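N-acetyltransferase family protein (Bacillus anthracis, PDB 3LNB) catalyses acetyl transfer from acetyl-coenzyme A to arylamines as an arylamine N-acetyltransferase and inactivates the drug sulfamethoxazole. Local coordinates at residues P67-D72 against V87-I92; K79-N84 against C99-S104. The protein carries 1 engineered substitution. All blocks are in the same frame, centred on the assembly; numbering follows the deposited sequence.

Interaction 1: residues P67-D72 against V87-I92. Engineered in segment 67-72: Phe68 (natural residue Tyr). With COA (coenzyme A), chain B.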
ATOM      1  N   PRO A  67      -1.452  -8.872  -1.153  1.00 13.84           N
ATOM      2  CA  PRO A  67      -0.073  -8.836  -0.659  1.00 13.68           C
ATOM      3  C   PRO A  67       0.719  -7.652  -1.202  1.00 14.00           C
ATOM      4  O   PRO A  67       0.515  -7.224  -2.339  1.00 14.06           O
ATOM      5  CB  PRO A  67       0.515 -10.157  -1.151  1.00 13.46           C
ATOM      6  CG  PRO A  67      -0.692 -11.025  -1.405  1.00 15.10           C
ATOM      7  CD  PRO A  67      -1.668 -10.054  -2.000  1.00 13.24           C
ATOM      8  N   PHE A  68       1.608  -7.122  -0.370  1.00 13.07           N
ATOM      9  CA  PHE A  68       2.487  -6.025  -0.764  1.00 13.74           C
ATOM     10  C   PHE A  68       3.709  -6.773  -1.299  1.00 14.26           C
ATOM     11  O   PHE A  68       4.390  -7.467  -0.542  1.00 15.05           O
ATOM     12  CB  PHE A  68       2.872  -5.187   0.465  1.00 13.69           C
ATOM     13  CG  PHE A  68       3.921  -4.142   0.195  1.00 13.36           C
ATOM     14  CD1 PHE A  68       3.563  -2.869  -0.252  1.00 12.21           C
ATOM     15  CD2 PHE A  68       5.273  -4.430   0.389  1.00 12.80           C
ATOM     16  CE1 PHE A  68       4.533  -1.901  -0.500  1.00 12.65           C
ATOM     17  CE2 PHE A  68       6.253  -3.468   0.142  1.00 13.73           C
ATOM     18  CZ  PHE A  68       5.882  -2.199  -0.302  1.00 13.12           C
ATOM     19  N   GLU A  69       3.973  -6.665  -2.598  1.00 14.47           N
ATOM     20  CA  GLU A  69       5.107  -7.374  -3.182  1.00 13.48           C
ATOM     21  C   GLU A  69       5.726  -6.710  -4.402  1.00 14.18           C
ATOM     22  O   GLU A  69       5.094  -5.891  -5.073  1.00 13.43           O
ATOM     23  CB  GLU A  69       4.705  -8.818  -3.521  1.00 13.62           C
ATOM     24  CG  GLU A  69       3.393  -8.971  -4.303  1.00 14.10           C
ATOM     25  CD  GLU A  69       3.597  -9.276  -5.786  1.00 16.13           C
ATOM     26  OE1 GLU A  69       2.617  -9.702  -6.444  1.00 16.28           O
ATOM     27  OE2 GLU A  69       4.726  -9.085  -6.299  1.00 15.32           O
ATOM     28  N   ASN A  70       6.968  -7.098  -4.683  1.00 13.30           N
ATOM     29  CA  ASN A  70       7.759  -6.565  -5.790  1.00 11.86           C
ATOM     30  C   ASN A  70       8.273  -7.694  -6.684  1.00 11.94           C
ATOM     31  O   ASN A  70       9.304  -7.539  -7.348  1.00 11.65           O
ATOM     32  CB  ASN A  70       8.970  -5.835  -5.223  1.00 10.37           C
ATOM     33  CG  ASN A  70       9.974  -6.791  -4.603  1.00 11.91           C
ATOM     34  OD1 ASN A  70       9.613  -7.894  -4.182  1.00 12.01           O
ATOM     35  ND2 ASN A  70      11.234  -6.377  -4.539  1.00 10.44           N
ATOM     36  N   LEU A  71       7.564  -8.818  -6.701  1.00 11.66           N
ATOM     37  CA  LEU A  71       7.987  -9.976  -7.484  1.00 13.24           C
ATOM     38  C   LEU A  71       8.163  -9.753  -8.991  1.00 13.61           C
ATOM     39  O   LEU A  71       8.982 -10.428  -9.614  1.00 12.62           O
ATOM     40  CB  LEU A  71       7.040 -11.155  -7.235  1.00 14.50           C
ATOM     41  CG  LEU A  71       6.803 -11.505  -5.759  1.00 15.94           C
ATOM     42  CD1 LEU A  71       5.957 -12.765  -5.683  1.00 17.93           C
ATOM     43  CD2 LEU A  71       8.131 -11.720  -5.027  1.00 16.81           C
ATOM     44  N   ASP A  72       7.408  -8.829  -9.578  1.00 12.71           N
ATOM     45  CA  ASP A  72       7.557  -8.563 -11.010  1.00 14.21           C
ATOM     46  C   ASP A  72       8.893  -7.874 -11.251  1.00 14.55           C
ATOM     47  O   ASP A  72       9.556  -8.113 -12.264  1.00 13.80           O
ATOM     48  CB  ASP A  72       6.417  -7.684 -11.536  1.00 13.91           C
ATOM     49  CG  ASP A  72       5.164  -8.483 -11.861  1.00 15.83           C
ATOM     50  OD1 ASP A  72       5.201  -9.729 -11.776  1.00 18.84           O
ATOM     51  OD2 ASP A  72       4.139  -7.866 -12.209  1.00 16.42           O
ATOM     52  N   VAL A  87      -6.282  -4.381 -12.928  1.00 16.25           N
ATOM     53  CA  VAL A  87      -7.353  -5.357 -12.741  1.00 15.74           C
ATOM     54  C   VAL A  87      -6.835  -6.754 -13.099  1.00 16.55           C
ATOM     55  O   VAL A  87      -7.094  -7.725 -12.391  1.00 16.37           O
ATOM     56  CB  VAL A  87      -8.587  -5.029 -13.628  1.00 17.48           C
ATOM     57  CG1 VAL A  87      -9.608  -6.168 -13.551  1.00 15.78           C
ATOM     58  CG2 VAL A  87      -9.228  -3.714 -13.174  1.00 15.96           C
ATOM     59  N   GLU A  88      -6.089  -6.848 -14.196  1.00 18.31           N
ATOM     60  CA  GLU A  88      -5.552  -8.135 -14.634  1.00 19.02           C
ATOM     61  C   GLU A  88      -4.594  -8.743 -13.616  1.00 18.69           C
ATOM     62  O   GLU A  88      -4.728  -9.903 -13.236  1.00 17.45           O
ATOM     63  CB  GLU A  88      -4.818  -7.983 -15.962  1.00 21.13           C
ATOM     64  CG  GLU A  88      -4.441  -9.313 -16.601  1.00 26.95           C
ATOM     65  CD  GLU A  88      -5.664 -10.170 -16.876  1.00 28.50           C
ATOM     66  OE1 GLU A  88      -6.676  -9.609 -17.352  1.00 31.08           O
ATOM     67  OE2 GLU A  88      -5.617 -11.396 -16.625  1.00 30.17           O
ATOM     68  N   LYS A  89      -3.626  -7.951 -13.167  1.00 18.46           N
ATOM     69  CA  LYS A  89      -2.638  -8.447 -12.219  1.00 17.23           C
ATOM     70  C   LYS A  89      -3.142  -8.688 -10.798  1.00 17.28           C
ATOM     71  O   LYS A  89      -3.128  -9.824 -10.327  1.00 16.70           O
ATOM     72  CB  LYS A  89      -1.427  -7.506 -12.167  1.00 17.18           C
ATOM     73  CG  LYS A  89      -0.324  -7.966 -11.225  1.00 16.67           C
ATOM     74  CD  LYS A  89       0.825  -6.969 -11.155  1.00 15.36           C
ATOM     75  CE  LYS A  89       1.845  -7.397 -10.091  1.00 16.60           C
ATOM     76  NZ  LYS A  89       2.921  -6.396  -9.865  1.00 17.04           N
ATOM     77  N   LEU A  90      -3.588  -7.629 -10.126  1.00 16.49           N
ATOM     78  CA  LEU A  90      -4.037  -7.741  -8.740  1.00 17.15           C
ATOM     79  C   LEU A  90      -5.371  -8.410  -8.460  1.00 17.69           C
ATOM     80  O   LEU A  90      -5.570  -8.953  -7.373  1.00 16.21           O
ATOM     81  CB  LEU A  90      -4.043  -6.371  -8.067  1.00 17.21           C
ATOM     82  CG  LEU A  90      -2.689  -5.784  -7.678  1.00 18.95           C
ATOM     83  CD1 LEU A  90      -1.932  -5.390  -8.920  1.00 19.46           C
ATOM     84  CD2 LEU A  90      -2.901  -4.579  -6.779  1.00 19.92           C
ATOM     85  N   LEU A  91      -6.294  -8.364  -9.411  1.00 16.38           N
ATOM     86  CA  LEU A  91      -7.583  -8.981  -9.168  1.00 17.34           C
ATOM     87  C   LEU A  91      -7.718 -10.343  -9.838  1.00 17.31           C
ATOM     88  O   LEU A  91      -7.864 -11.357  -9.161  1.00 17.96           O
ATOM     89  CB  LEU A  91      -8.711  -8.048  -9.623  1.00 14.40           C
ATOM     90  CG  LEU A  91      -8.661  -6.645  -9.005  1.00 16.41           C
ATOM     91  CD1 LEU A  91      -9.877  -5.840  -9.434  1.00 15.55           C
ATOM     92  CD2 LEU A  91      -8.601  -6.747  -7.490  1.00 15.01           C
ATOM     93  N   ILE A  92      -7.649 -10.367 -11.165  1.00 18.37           N
ATOM     94  CA  ILE A  92      -7.792 -11.612 -11.911  1.00 17.81           C
ATOM     95  C   ILE A  92      -6.713 -12.670 -11.659  1.00 19.15           C
ATOM     96  O   ILE A  92      -7.033 -13.827 -11.382  1.00 17.95           O
ATOM     97  CB  ILE A  92      -7.889 -11.314 -13.418  1.00 18.84           C
ATOM     98  CG1 ILE A  92      -9.163 -10.504 -13.686  1.00 19.23           C
ATOM     99  CG2 ILE A  92      -7.888 -12.611 -14.229  1.00 17.23           C
ATOM    100  CD1 ILE A  92      -9.236  -9.936 -15.080  1.00 20.12           C
TER
HETATM  101  N1A COA B1001      12.194  -3.722   0.095  1.00 29.98           N
HETATM  102  C2A COA B1001      12.650  -4.962   0.124  1.00 28.48           C
HETATM  103  N3A COA B1001      12.848  -5.603   1.263  1.00 26.76           N
HETATM  104  C4A COA B1001      12.585  -5.006   2.433  1.00 24.86           C
HETATM  105  C5A COA B1001      12.109  -3.703   2.443  1.00 25.43           C
HETATM  106  C6A COA B1001      11.912  -3.060   1.227  1.00 27.48           C
HETATM  107  N6A COA B1001      11.439  -1.817   1.186  1.00 26.28           N
HETATM  108  N7A COA B1001      11.920  -3.356   3.712  1.00 23.76           N
HETATM  109  C8A COA B1001      12.259  -4.396   4.471  1.00 23.07           C
HETATM  110  N9A COA B1001      12.660  -5.405   3.699  1.00 24.23           N
HETATM  111  C1B COA B1001      13.011  -6.765   4.169  1.00 23.78           C
HETATM  112  C2B COA B1001      14.161  -6.784   5.175  1.00 24.24           C
HETATM  113  O2B COA B1001      15.413  -6.702   4.487  1.00 23.28           O
HETATM  114  C3B COA B1001      13.973  -8.173   5.784  1.00 22.60           C
HETATM  115  O3B COA B1001      14.706  -9.154   5.044  1.00 20.24           O
HETATM  116  P3B COA B1001      15.323 -10.417   5.828  1.00 18.72           P
HETATM  117  O7A COA B1001      14.356 -11.019   6.774  1.00 18.05           O
HETATM  118  O8A COA B1001      15.814 -11.456   4.702  1.00 18.10           O
HETATM  119  O9A COA B1001      16.640  -9.859   6.564  1.00 17.44           O
HETATM  120  C4B COA B1001      12.468  -8.420   5.651  1.00 22.65           C
HETATM  121  O4B COA B1001      11.928  -7.283   4.956  1.00 24.59           O
HETATM  122  C5B COA B1001      11.797  -8.513   7.021  1.00 20.99           C
HETATM  123  O5B COA B1001      11.957  -7.281   7.726  1.00 21.68           O
HETATM  124  P1A COA B1001      11.532  -7.193   9.274  1.00 18.63           P
HETATM  125  O1A COA B1001      11.631  -5.637   9.674  1.00 21.67           O
HETATM  126  O2A COA B1001      12.386  -8.049  10.125  1.00 16.76           O
HETATM  127  O3A COA B1001       9.986  -7.639   9.336  1.00 20.32           O
HETATM  128  P2A COA B1001       8.749  -6.679   8.963  1.00 18.69           P
HETATM  129  O4A COA B1001       8.315  -5.976  10.344  1.00 18.19           O
HETATM  130  O5A COA B1001       7.644  -7.467   8.372  1.00 20.05           O
HETATM  131  O6A COA B1001       9.286  -5.504   8.002  1.00 18.69           O
HETATM  132  CBP COA B1001       8.142  -4.650   5.998  1.00 16.17           C
HETATM  133  CCP COA B1001       9.196  -5.599   6.577  1.00 16.90           C
HETATM  134  CDP COA B1001       6.746  -5.122   6.412  1.00 15.04           C
HETATM  135  CEP COA B1001       8.250  -4.655   4.472  1.00 14.64           C
HETATM  136  CAP COA B1001       8.390  -3.230   6.513  1.00 15.13           C
HETATM  137  OAP COA B1001       9.717  -2.826   6.168  1.00 17.17           O
HETATM  138  C9P COA B1001       7.404  -2.233   5.901  1.00 17.32           C
HETATM  139  O9P COA B1001       6.222  -2.217   6.244  1.00 17.15           O
HETATM  140  N8P COA B1001       7.938  -1.407   5.004  1.00 15.70           N
HETATM  141  C7P COA B1001       7.169  -0.360   4.314  1.00 17.18           C
HETATM  142  C6P COA B1001       7.554  -0.307   2.834  1.00 17.76           C
HETATM  143  C5P COA B1001       7.095   1.005   2.191  1.00 17.25           C
HETATM  144  O5P COA B1001       7.680   2.058   2.437  1.00 16.67           O
HETATM  145  N4P COA B1001       6.062   0.915   1.357  1.00 15.86           N
HETATM  146  C3P COA B1001       5.516   2.098   0.677  1.00 16.63           C
HETATM  147  C2P COA B1001       6.373   2.483  -0.530  1.00 15.93           C
HETATM  148  S1P COA B1001       6.277   1.299  -1.923  1.00 20.15           S
HETATM  149  O   HOH W   1       5.026  -7.478  -8.493  1.00 21.49           O
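The carboxylate of Asp72 meets the ammonium of Lys89: NZ stands above the carboxylate plane, beyond OD2 and 3.0 Å from it, with Lys89 CE on the same side. This makes a salt bridge whose hydrogen bond is weak. At the other end of segment 67-72, the ring of the engineered Phe68 has coenzyme A S1P at its edge, in plane, 3.9 Å from CZ, while N4P of the cofactor approaches obliquely.

Lys89 spans the gap as a fully extended chain, CG anti to the backbone N (chi1 -179°), and its helix carries a pi-type turn, Ile92 N bonding Val87 O. A water joins the segments, accepting from Lys89 NZ at 2.7 Å and from Asp72 N while donating to Glu69 OE2. The Glu69 carboxylate folds back over the turn into helix 71-75, where OE2 accepts Leu71 N at 2.9 Å, nearly along its C-O axis. Glu69 OE1 and Asp72 OD1 both pair with Arg95; the stronger polar partner of Lys89 is Glu101. Asp72 and Glu101 pair with the ammonium directly, and Glu69 reaches it through the water; this probably favours its charged form, and ties strand 68-69 and helix 71-75 to helix 83-92.

Interaction 2: residues K79-N84 against C99-S104. With COA (coenzyme A), chain B.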
ATOM      1  N   LYS A  79       5.045  -4.217 -16.292  1.00 18.58           N
ATOM      2  CA  LYS A  79       4.246  -3.537 -17.308  1.00 19.60           C
ATOM      3  C   LYS A  79       3.935  -2.136 -16.807  1.00 19.47           C
ATOM      4  O   LYS A  79       4.077  -1.842 -15.616  1.00 19.28           O
ATOM      5  CB  LYS A  79       2.919  -4.261 -17.546  1.00 20.24           C
ATOM      6  CG  LYS A  79       3.027  -5.567 -18.292  1.00 22.59           C
ATOM      7  CD  LYS A  79       1.652  -6.189 -18.540  1.00 22.46           C
ATOM      8  CE  LYS A  79       0.860  -5.405 -19.568  1.00 23.16           C
ATOM      9  NZ  LYS A  79      -0.188  -6.244 -20.207  1.00 23.12           N
ATOM     10  N   ASN A  80       3.511  -1.266 -17.714  1.00 19.24           N
ATOM     11  CA  ASN A  80       3.150   0.085 -17.318  1.00 17.63           C
ATOM     12  C   ASN A  80       1.853  -0.033 -16.534  1.00 16.20           C
ATOM     13  O   ASN A  80       1.108  -1.009 -16.680  1.00 13.92           O
ATOM     14  CB  ASN A  80       2.942   0.974 -18.544  1.00 19.02           C
ATOM     15  CG  ASN A  80       2.123   0.295 -19.615  1.00 20.30           C
ATOM     16  OD1 ASN A  80       2.562  -0.685 -20.211  1.00 21.60           O
ATOM     17  ND2 ASN A  80       0.921   0.811 -19.867  1.00 20.22           N
ATOM     18  N   ILE A  81       1.586   0.966 -15.705  1.00 15.66           N
ATOM     19  CA  ILE A  81       0.392   0.978 -14.883  1.00 14.66           C
ATOM     20  C   ILE A  81      -0.808   1.531 -15.651  1.00 15.26           C
ATOM     21  O   ILE A  81      -0.711   2.562 -16.314  1.00 13.15           O
ATOM     22  CB  ILE A  81       0.622   1.843 -13.625  1.00 17.27           C
ATOM     23  CG1 ILE A  81       1.922   1.416 -12.931  1.00 17.22           C
ATOM     24  CG2 ILE A  81      -0.565   1.723 -12.684  1.00 16.82           C
ATOM     25  CD1 ILE A  81       1.927  -0.003 -12.428  1.00 17.97           C
ATOM     26  N   SER A  82      -1.930   0.822 -15.556  1.00 13.54           N
ATOM     27  CA  SER A  82      -3.178   1.217 -16.193  1.00 14.19           C
ATOM     28  C   SER A  82      -4.297   0.472 -15.471  1.00 14.80           C
ATOM     29  O   SER A  82      -4.053  -0.557 -14.832  1.00 13.31           O
ATOM     30  CB  SER A  82      -3.188   0.841 -17.677  1.00 14.15           C
ATOM     31  OG  SER A  82      -3.479  -0.534 -17.850  1.00 14.72           O
ATOM     32  N   LYS A  83      -5.518   0.993 -15.565  1.00 14.93           N
ATOM     33  CA  LYS A  83      -6.661   0.362 -14.913  1.00 15.98           C
ATOM     34  C   LYS A  83      -6.724  -1.118 -15.285  1.00 16.69           C
ATOM     35  O   LYS A  83      -6.720  -1.996 -14.418  1.00 16.86           O
ATOM     36  CB  LYS A  83      -7.967   1.050 -15.333  1.00 17.35           C
ATOM     37  CG  LYS A  83      -9.221   0.339 -14.824  1.00 19.54           C
ATOM     38  CD  LYS A  83     -10.499   0.963 -15.365  1.00 21.29           C
ATOM     39  CE  LYS A  83     -10.718   2.351 -14.807  1.00 23.92           C
ATOM     40  NZ  LYS A  83     -11.890   3.012 -15.450  1.00 26.20           N
ATOM     41  N   ASN A  84      -6.772  -1.384 -16.584  1.00 15.79           N
ATOM     42  CA  ASN A  84      -6.843  -2.742 -17.080  1.00 17.73           C
ATOM     43  C   ASN A  84      -5.714  -3.635 -16.570  1.00 16.79           C
ATOM     44  O   ASN A  84      -5.966  -4.749 -16.121  1.00 14.85           O
ATOM     45  CB  ASN A  84      -6.835  -2.749 -18.609  1.00 20.70           C
ATOM     46  CG  ASN A  84      -6.542  -4.110 -19.165  1.00 24.90           C
ATOM     47  OD1 ASN A  84      -7.426  -4.968 -19.236  1.00 30.02           O
ATOM     48  ND2 ASN A  84      -5.285  -4.343 -19.529  1.00 27.40           N
ATOM     49  N   CYS A  99       3.092  -0.076  -3.401  1.00 14.40           N
ATOM     50  CA  CYS A  99       2.219   1.061  -3.139  1.00 15.18           C
ATOM     51  C   CYS A  99       1.585   1.723  -4.364  1.00 15.92           C
ATOM     52  O   CYS A  99       0.372   1.937  -4.393  1.00 15.77           O
ATOM     53  CB  CYS A  99       2.982   2.109  -2.335  1.00 15.00           C
ATOM     54  SG  CYS A  99       4.446   2.736  -3.167  1.00 21.05           S
ATOM     55  N   TYR A 100       2.386   2.049  -5.377  1.00 15.20           N
ATOM     56  CA  TYR A 100       1.838   2.705  -6.559  1.00 16.76           C
ATOM     57  C   TYR A 100       0.841   1.855  -7.350  1.00 17.43           C
ATOM     58  O   TYR A 100       0.083   2.383  -8.168  1.00 18.41           O
ATOM     59  CB  TYR A 100       2.958   3.194  -7.485  1.00 16.14           C
ATOM     60  CG  TYR A 100       3.955   2.144  -7.879  1.00 17.04           C
ATOM     61  CD1 TYR A 100       5.109   1.931  -7.127  1.00 17.48           C
ATOM     62  CD2 TYR A 100       3.738   1.342  -8.996  1.00 18.86           C
ATOM     63  CE1 TYR A 100       6.024   0.945  -7.480  1.00 18.66           C
ATOM     64  CE2 TYR A 100       4.639   0.354  -9.352  1.00 19.47           C
ATOM     65  CZ  TYR A 100       5.780   0.159  -8.591  1.00 19.84           C
ATOM     66  OH  TYR A 100       6.662  -0.837  -8.943  1.00 22.31           O
ATOM     67  N   GLU A 101       0.839   0.546  -7.119  1.00 17.16           N
ATOM     68  CA  GLU A 101      -0.105  -0.332  -7.807  1.00 17.27           C
ATOM     69  C   GLU A 101      -1.344  -0.489  -6.943  1.00 16.19           C
ATOM     70  O   GLU A 101      -2.470  -0.340  -7.416  1.00 16.28           O
ATOM     71  CB  GLU A 101       0.519  -1.701  -8.074  1.00 17.70           C
ATOM     72  CG  GLU A 101       1.738  -1.638  -8.980  1.00 19.69           C
ATOM     73  CD  GLU A 101       2.437  -2.977  -9.102  1.00 22.46           C
ATOM     74  OE1 GLU A 101       2.033  -3.794  -9.961  1.00 23.51           O
ATOM     75  OE2 GLU A 101       3.385  -3.209  -8.327  1.00 21.53           O
ATOM     76  N   LEU A 102      -1.128  -0.785  -5.667  1.00 14.70           N
ATOM     77  CA  LEU A 102      -2.228  -0.952  -4.730  1.00 11.77           C
ATOM     78  C   LEU A 102      -3.104   0.299  -4.682  1.00 13.09           C
ATOM     79  O   LEU A 102      -4.327   0.210  -4.807  1.00 13.30           O
ATOM     80  CB  LEU A 102      -1.681  -1.268  -3.334  1.00 12.82           C
ATOM     81  CG  LEU A 102      -1.026  -2.648  -3.187  1.00 15.88           C
ATOM     82  CD1 LEU A 102      -0.284  -2.755  -1.856  1.00 16.00           C
ATOM     83  CD2 LEU A 102      -2.116  -3.718  -3.293  1.00 13.05           C
ATOM     84  N   ASN A 103      -2.484   1.464  -4.517  1.00 11.72           N
ATOM     85  CA  ASN A 103      -3.248   2.703  -4.442  1.00 12.82           C
ATOM     86  C   ASN A 103      -3.786   3.208  -5.775  1.00 12.32           C
ATOM     87  O   ASN A 103      -4.758   3.951  -5.801  1.00 12.37           O
ATOM     88  CB  ASN A 103      -2.440   3.798  -3.744  1.00 12.68           C
ATOM     89  CG  ASN A 103      -2.365   3.585  -2.238  1.00 16.33           C
ATOM     90  OD1 ASN A 103      -3.293   3.046  -1.630  1.00 15.70           O
ATOM     91  ND2 ASN A 103      -1.270   4.017  -1.629  1.00 15.16           N
ATOM     92  N   SER A 104      -3.156   2.823  -6.878  1.00 12.34           N
ATOM     93  CA  SER A 104      -3.663   3.233  -8.179  1.00 12.71           C
ATOM     94  C   SER A 104      -4.961   2.456  -8.411  1.00 12.38           C
ATOM     95  O   SER A 104      -5.952   3.009  -8.881  1.00 13.36           O
ATOM     96  CB  SER A 104      -2.658   2.915  -9.292  1.00 12.91           C
ATOM     97  OG  SER A 104      -1.640   3.899  -9.366  1.00 13.27           O
TER
HETATM   98  N1A COA B1001      12.194  -3.722   0.095  1.00 29.98           N
HETATM   99  C2A COA B1001      12.650  -4.962   0.124  1.00 28.48           C
HETATM  100  N3A COA B1001      12.848  -5.603   1.263  1.00 26.76           N
HETATM  101  C4A COA B1001      12.585  -5.006   2.433  1.00 24.86           C
HETATM  102  C5A COA B1001      12.109  -3.703   2.443  1.00 25.43           C
HETATM  103  C6A COA B1001      11.912  -3.060   1.227  1.00 27.48           C
HETATM  104  N6A COA B1001      11.439  -1.817   1.186  1.00 26.28           N
HETATM  105  N7A COA B1001      11.920  -3.356   3.712  1.00 23.76           N
HETATM  106  C8A COA B1001      12.259  -4.396   4.471  1.00 23.07           C
HETATM  107  N9A COA B1001      12.660  -5.405   3.699  1.00 24.23           N
HETATM  108  C1B COA B1001      13.011  -6.765   4.169  1.00 23.78           C
HETATM  109  C2B COA B1001      14.161  -6.784   5.175  1.00 24.24           C
HETATM  110  O2B COA B1001      15.413  -6.702   4.487  1.00 23.28           O
HETATM  111  C3B COA B1001      13.973  -8.173   5.784  1.00 22.60           C
HETATM  112  O3B COA B1001      14.706  -9.154   5.044  1.00 20.24           O
HETATM  113  P3B COA B1001      15.323 -10.417   5.828  1.00 18.72           P
HETATM  114  O7A COA B1001      14.356 -11.019   6.774  1.00 18.05           O
HETATM  115  O8A COA B1001      15.814 -11.456   4.702  1.00 18.10           O
HETATM  116  O9A COA B1001      16.640  -9.859   6.564  1.00 17.44           O
HETATM  117  C4B COA B1001      12.468  -8.420   5.651  1.00 22.65           C
HETATM  118  O4B COA B1001      11.928  -7.283   4.956  1.00 24.59           O
HETATM  119  C5B COA B1001      11.797  -8.513   7.021  1.00 20.99           C
HETATM  120  O5B COA B1001      11.957  -7.281   7.726  1.00 21.68           O
HETATM  121  P1A COA B1001      11.532  -7.193   9.274  1.00 18.63           P
HETATM  122  O1A COA B1001      11.631  -5.637   9.674  1.00 21.67           O
HETATM  123  O2A COA B1001      12.386  -8.049  10.125  1.00 16.76           O
HETATM  124  O3A COA B1001       9.986  -7.639   9.336  1.00 20.32           O
HETATM  125  P2A COA B1001       8.749  -6.679   8.963  1.00 18.69           P
HETATM  126  O4A COA B1001       8.315  -5.976  10.344  1.00 18.19           O
HETATM  127  O5A COA B1001       7.644  -7.467   8.372  1.00 20.05           O
HETATM  128  O6A COA B1001       9.286  -5.504   8.002  1.00 18.69           O
HETATM  129  CBP COA B1001       8.142  -4.650   5.998  1.00 16.17           C
HETATM  130  CCP COA B1001       9.196  -5.599   6.577  1.00 16.90           C
HETATM  131  CDP COA B1001       6.746  -5.122   6.412  1.00 15.04           C
HETATM  132  CEP COA B1001       8.250  -4.655   4.472  1.00 14.64           C
HETATM  133  CAP COA B1001       8.390  -3.230   6.513  1.00 15.13           C
HETATM  134  OAP COA B1001       9.717  -2.826   6.168  1.00 17.17           O
HETATM  135  C9P COA B1001       7.404  -2.233   5.901  1.00 17.32           C
HETATM  136  O9P COA B1001       6.222  -2.217   6.244  1.00 17.15           O
HETATM  137  N8P COA B1001       7.938  -1.407   5.004  1.00 15.70           N
HETATM  138  C7P COA B1001       7.169  -0.360   4.314  1.00 17.18           C
HETATM  139  C6P COA B1001       7.554  -0.307   2.834  1.00 17.76           C
HETATM  140  C5P COA B1001       7.095   1.005   2.191  1.00 17.25           C
HETATM  141  O5P COA B1001       7.680   2.058   2.437  1.00 16.67           O
HETATM  142  N4P COA B1001       6.062   0.915   1.357  1.00 15.86           N
HETATM  143  C3P COA B1001       5.516   2.098   0.677  1.00 16.63           C
HETATM  144  C2P COA B1001       6.373   2.483  -0.530  1.00 15.93           C
HETATM  145  S1P COA B1001       6.277   1.299  -1.923  1.00 20.15           S
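Ile81 and Glu101 bring the backbones closest, their CA atoms 7.2 Å apart, where the extended chain leading into helix 83-92 runs past the first turn of helix 99-112. No hydrogen bond links the two segments. Ser82, next along, is the N-cap of helix 83-92, and its OG bonds Asn85 N.

Ile81 does the reaching, by two branches. CD1 lies 3.8 Å from Glu101 CG and 4.1 Å from Tyr100 CD2, at the edge of the ring and near its plane; the isoleucine crosses both side chains at about a right angle. CG2, anti to the backbone N, is turned instead to Ser104, 4.1 Å from OG. That hydroxyl donates to Tyr100 O at 2.6 Å, with a C=O...O angle of 165°, linking successive turns of the helix. Leu86 and Gln235 also touch Ile81.

Glu101 meets Ile81 through CG; its carboxylate takes Leu98 N on OE2 and Lys89 on OE1, both outside the segments. The contact is therefore apolar and buried, and it packs the chain entering helix 83-92 against the start of helix 99-112, which carries Cys99, probably the nucleophile of the family's Cys-His-Asp triad with His138 and Asp153.

How the interactions relate
Along the chain the segments alternate, 67-72, 79-84, 87-92 and then 99-104, and the two contacts lie about 9 Å apart, centre to centre, on the same side of the chain's centre. Both use helix 83-92: segment 79-84 leads into its start, and segment 87-92 lies in its later turns. They also touch directly. Lys89 NZ and Glu101 OE1 form a 2.8 Å salt bridge, Leu90 packs on Leu102, and the Phe68 ring reaches the Cys99 backbone, its CE1 3.7 Å from Cys99 N. Together they join the helical part of the fold to the edge strand 68-69 of the five-stranded sheet, beside the coenzyme A thiol end and the probable active-site cysteine.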